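Local coordinates for BILBO1_N domain-containing protein (Trypanosoma brucei equiperdum, PDB 7A1I) that is of unknown function but carries a BILBO1-type N-terminal domain with a ubiquitin-like fold, the part of the longer trypanosome protein described here, at residues Asn45-Lys50 against Arg54-Asn59. Numbering follows the deposited sequence.
Sequences NYFRLK and RAFAVN
One face of the F47 ring takes the edge of the F56 ring, and the planes stand at 87°, which defines an edge-to-face (T-shaped) pair. The ring centroids of F47 and F56 lie 5.8 Å apart. At the closest point of the two rings F47 CZ is 4.0 Å from F56 CD1. F56 CB covers the same face near its rim, 4.0 Å from F47 CE2. In the F47 ring plane, the carbonyl O of R54 sits at the edge, 3.5 Å from F47 CD2. That oxygen also lies in the plane of the R48 guanidinium, where R48 NH1 donates a nearly straight hydrogen bond to R54 O (3.0 Å, 164°); R48 NH2 adds a weak second one to R54 O at 3.5 Å. Seen from the acceptor, NH1 stands well above the carbonyl plane, 55° out of it, and it also makes a weak hydrogen bond to I52 O. The R48 side chain bends at chi2, which brings its guanidinium to the loop, with R48 NH2 3.4 Å from A55 CA. At its own polar end R54 is held elsewhere, through a salt bridge from NH2 to D15. Both phenylalanines are buried, F47 reaching C14 and F56 reaching T12 and L88, so the pair continues into the sheet. The C-terminal turn of helix 32-50 is thus joined to the loop leading into strand 60-65, a helix-to-sheet connection consistent with the ubiquitin-like fold of the BILBO1 N-terminal domain.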
ATOM      1  N   ASN A  45      11.998   0.174   5.078  1.00 39.11           N
ATOM      2  CA  ASN A  45      12.747  -0.985   5.570  1.00 41.16           C
ATOM      3  C   ASN A  45      12.799  -2.102   4.533  1.00 44.09           C
ATOM      4  O   ASN A  45      13.806  -2.816   4.422  1.00 43.42           O
ATOM      5  CB  ASN A  45      12.136  -1.504   6.869  1.00 41.58           C
ATOM      6  CG  ASN A  45      12.546  -0.677   8.070  1.00 47.24           C
ATOM      7  OD1 ASN A  45      13.625  -0.087   8.085  1.00 48.00           O
ATOM      8  ND2 ASN A  45      11.677  -0.615   9.076  1.00 45.91           N
ATOM      9  N   TYR A  46      11.721  -2.285   3.772  1.00 42.47           N
ATOM     10  CA  TYR A  46      11.745  -3.290   2.715  1.00 42.19           C
ATOM     11  C   TYR A  46      12.801  -2.958   1.663  1.00 41.74           C
ATOM     12  O   TYR A  46      13.663  -3.792   1.355  1.00 43.30           O
ATOM     13  CB  TYR A  46      10.355  -3.413   2.085  1.00 41.94           C
ATOM     14  CG  TYR A  46      10.275  -4.501   1.036  1.00 43.55           C
ATOM     15  CD1 TYR A  46      10.367  -4.194  -0.325  1.00 47.66           C
ATOM     16  CD2 TYR A  46      10.119  -5.828   1.397  1.00 46.30           C
ATOM     17  CE1 TYR A  46      10.316  -5.205  -1.293  1.00 47.86           C
ATOM     18  CE2 TYR A  46      10.059  -6.836   0.435  1.00 47.58           C
ATOM     19  CZ  TYR A  46      10.140  -6.509  -0.906  1.00 51.38           C
ATOM     20  OH  TYR A  46      10.078  -7.508  -1.853  1.00 53.09           O
ATOM     21  N   PHE A  47      12.804  -1.715   1.174  1.00 40.25           N
ATOM     22  CA  PHE A  47      13.831  -1.265   0.233  1.00 43.35           C
ATOM     23  C   PHE A  47      15.229  -1.509   0.783  1.00 45.12           C
ATOM     24  O   PHE A  47      16.121  -1.947   0.042  1.00 47.67           O
ATOM     25  CB  PHE A  47      13.672   0.228  -0.089  1.00 44.70           C
ATOM     26  CG  PHE A  47      12.637   0.543  -1.148  1.00 39.05           C
ATOM     27  CD1 PHE A  47      11.648  -0.368  -1.483  1.00 38.75           C
ATOM     28  CD2 PHE A  47      12.686   1.763  -1.828  1.00 38.59           C
ATOM     29  CE1 PHE A  47      10.700  -0.061  -2.469  1.00 44.93           C
ATOM     30  CE2 PHE A  47      11.742   2.085  -2.805  1.00 44.01           C
ATOM     31  CZ  PHE A  47      10.745   1.172  -3.126  1.00 45.99           C
ATOM     32  N   ARG A  48      15.448  -1.211   2.077  1.00 41.31           N
ATOM     33  CA  ARG A  48      16.772  -1.456   2.660  1.00 45.83           C
ATOM     34  C   ARG A  48      17.097  -2.938   2.669  1.00 44.58           C
ATOM     35  O   ARG A  48      18.248  -3.330   2.450  1.00 51.90           O
ATOM     36  CB  ARG A  48      16.871  -0.917   4.091  1.00 41.37           C
ATOM     37  CG  ARG A  48      16.566   0.554   4.256  1.00 53.25           C
ATOM     38  CD  ARG A  48      17.532   1.460   3.509  1.00 63.22           C
ATOM     39  NE  ARG A  48      16.922   2.778   3.374  1.00 85.75           N
ATOM     40  CZ  ARG A  48      16.381   3.243   2.251  1.00 66.93           C
ATOM     41  NH1 ARG A  48      16.408   2.509   1.138  1.00 56.88           N
ATOM     42  NH2 ARG A  48      15.826   4.454   2.244  1.00 66.88           N
ATOM     43  N   LEU A  49      16.095  -3.777   2.931  1.00 43.49           N
ATOM     44  CA  LEU A  49      16.306  -5.220   2.948  1.00 43.24           C
ATOM     45  C   LEU A  49      16.702  -5.744   1.568  1.00 48.51           C
ATOM     46  O   LEU A  49      17.523  -6.661   1.455  1.00 51.14           O
ATOM     47  CB  LEU A  49      15.040  -5.910   3.443  1.00 47.33           C
ATOM     48  CG  LEU A  49      15.055  -7.432   3.572  1.00 57.02           C
ATOM     49  CD1 LEU A  49      15.977  -7.866   4.708  1.00 63.59           C
ATOM     50  CD2 LEU A  49      13.636  -7.936   3.803  1.00 59.20           C
ATOM     51  N   LYS A  50      16.130  -5.177   0.512  1.00 54.06           N
ATOM     52  CA  LYS A  50      16.394  -5.608  -0.858  1.00 51.84           C
ATOM     53  C   LYS A  50      17.642  -4.970  -1.456  1.00 52.59           C
ATOM     54  O   LYS A  50      18.021  -5.321  -2.578  1.00 57.26           O
ATOM     55  CB  LYS A  50      15.173  -5.297  -1.737  1.00 49.14           C
ATOM     56  CG  LYS A  50      13.933  -6.076  -1.341  1.00 51.83           C
ATOM     57  CD  LYS A  50      14.250  -7.575  -1.344  1.00 60.27           C
ATOM     58  CE  LYS A  50      13.519  -8.312  -0.221  1.00 69.99           C
ATOM     59  NZ  LYS A  50      13.759  -9.784  -0.268  1.00 71.15           N
ATOM     60  N   ARG A  54      17.672   4.197  -2.571  1.00 59.27           N
ATOM     61  CA  ARG A  54      16.779   5.349  -2.575  1.00 58.00           C
ATOM     62  C   ARG A  54      15.675   5.179  -1.535  1.00 52.21           C
ATOM     63  O   ARG A  54      15.282   4.065  -1.181  1.00 50.11           O
ATOM     64  CB  ARG A  54      16.170   5.567  -3.958  1.00 61.35           C
ATOM     65  CG  ARG A  54      15.127   4.550  -4.344  1.00 60.41           C
ATOM     66  CD  ARG A  54      14.671   4.744  -5.789  1.00 56.85           C
ATOM     67  NE  ARG A  54      13.697   3.726  -6.174  1.00 58.72           N
ATOM     68  CZ  ARG A  54      14.020   2.576  -6.754  1.00 62.72           C
ATOM     69  NH1 ARG A  54      15.292   2.304  -7.022  1.00 68.43           N
ATOM     70  NH2 ARG A  54      13.073   1.697  -7.062  1.00 60.73           N
ATOM     71  N   ALA A  55      15.185   6.302  -1.038  1.00 46.89           N
ATOM     72  CA  ALA A  55      14.128   6.288  -0.039  1.00 47.42           C
ATOM     73  C   ALA A  55      12.768   6.037  -0.685  1.00 44.57           C
ATOM     74  O   ALA A  55      12.549   6.341  -1.860  1.00 43.44           O
ATOM     75  CB  ALA A  55      14.099   7.614   0.722  1.00 57.66           C
ATOM     76  N   PHE A  56      11.869   5.420   0.083  1.00 41.15           N
ATOM     77  CA  PHE A  56      10.480   5.286  -0.327  1.00 40.45           C
ATOM     78  C   PHE A  56       9.665   6.478   0.167  1.00 38.85           C
ATOM     79  O   PHE A  56       9.784   6.887   1.326  1.00 39.88           O
ATOM     80  CB  PHE A  56       9.872   3.984   0.207  1.00 37.53           C
ATOM     81  CG  PHE A  56       8.403   3.874  -0.055  1.00 36.46           C
ATOM     82  CD1 PHE A  56       7.932   3.326  -1.248  1.00 37.22           C
ATOM     83  CD2 PHE A  56       7.482   4.337   0.887  1.00 38.99           C
ATOM     84  CE1 PHE A  56       6.572   3.250  -1.498  1.00 37.73           C
ATOM     85  CE2 PHE A  56       6.135   4.257   0.649  1.00 35.72           C
ATOM     86  CZ  PHE A  56       5.671   3.712  -0.548  1.00 38.22           C
ATOM     87  N   ALA A  57       8.803   7.010  -0.699  1.00 38.87           N
ATOM     88  CA  ALA A  57       7.850   8.027  -0.264  1.00 37.05           C
ATOM     89  C   ALA A  57       6.581   7.939  -1.102  1.00 39.28           C
ATOM     90  O   ALA A  57       6.602   7.497  -2.256  1.00 39.54           O
ATOM     91  CB  ALA A  57       8.437   9.439  -0.358  1.00 37.63           C
ATOM     92  N   VAL A  58       5.470   8.374  -0.513  1.00 38.65           N
ATOM     93  CA  VAL A  58       4.176   8.401  -1.189  1.00 38.72           C
ATOM     94  C   VAL A  58       3.922   9.799  -1.726  1.00 39.44           C
ATOM     95  O   VAL A  58       4.021  10.784  -0.977  1.00 45.87           O
ATOM     96  CB  VAL A  58       3.044   7.972  -0.240  1.00 40.49           C
ATOM     97  CG1 VAL A  58       1.685   8.072  -0.938  1.00 41.26           C
ATOM     98  CG2 VAL A  58       3.281   6.564   0.248  1.00 42.98           C
ATOM     99  N   ASN A  59       3.592   9.907  -3.022  1.00 36.33           N
ATOM    100  CA  ASN A  59       3.073  11.179  -3.511  1.00 42.69           C
ATOM    101  C   ASN A  59       1.617  11.105  -3.972  1.00 43.37           C
ATOM    102  O   ASN A  59       1.026  12.158  -4.248  1.00 41.82           O
ATOM    103  CB  ASN A  59       3.987  11.788  -4.606  1.00 45.45           C
ATOM    104  CG  ASN A  59       3.961  11.037  -5.923  1.00 46.13           C
ATOM    105  OD1 ASN A  59       3.632   9.859  -5.989  1.00 44.70           O
ATOM    106  ND2 ASN A  59       4.354  11.732  -6.987  1.00 48.00           N
TER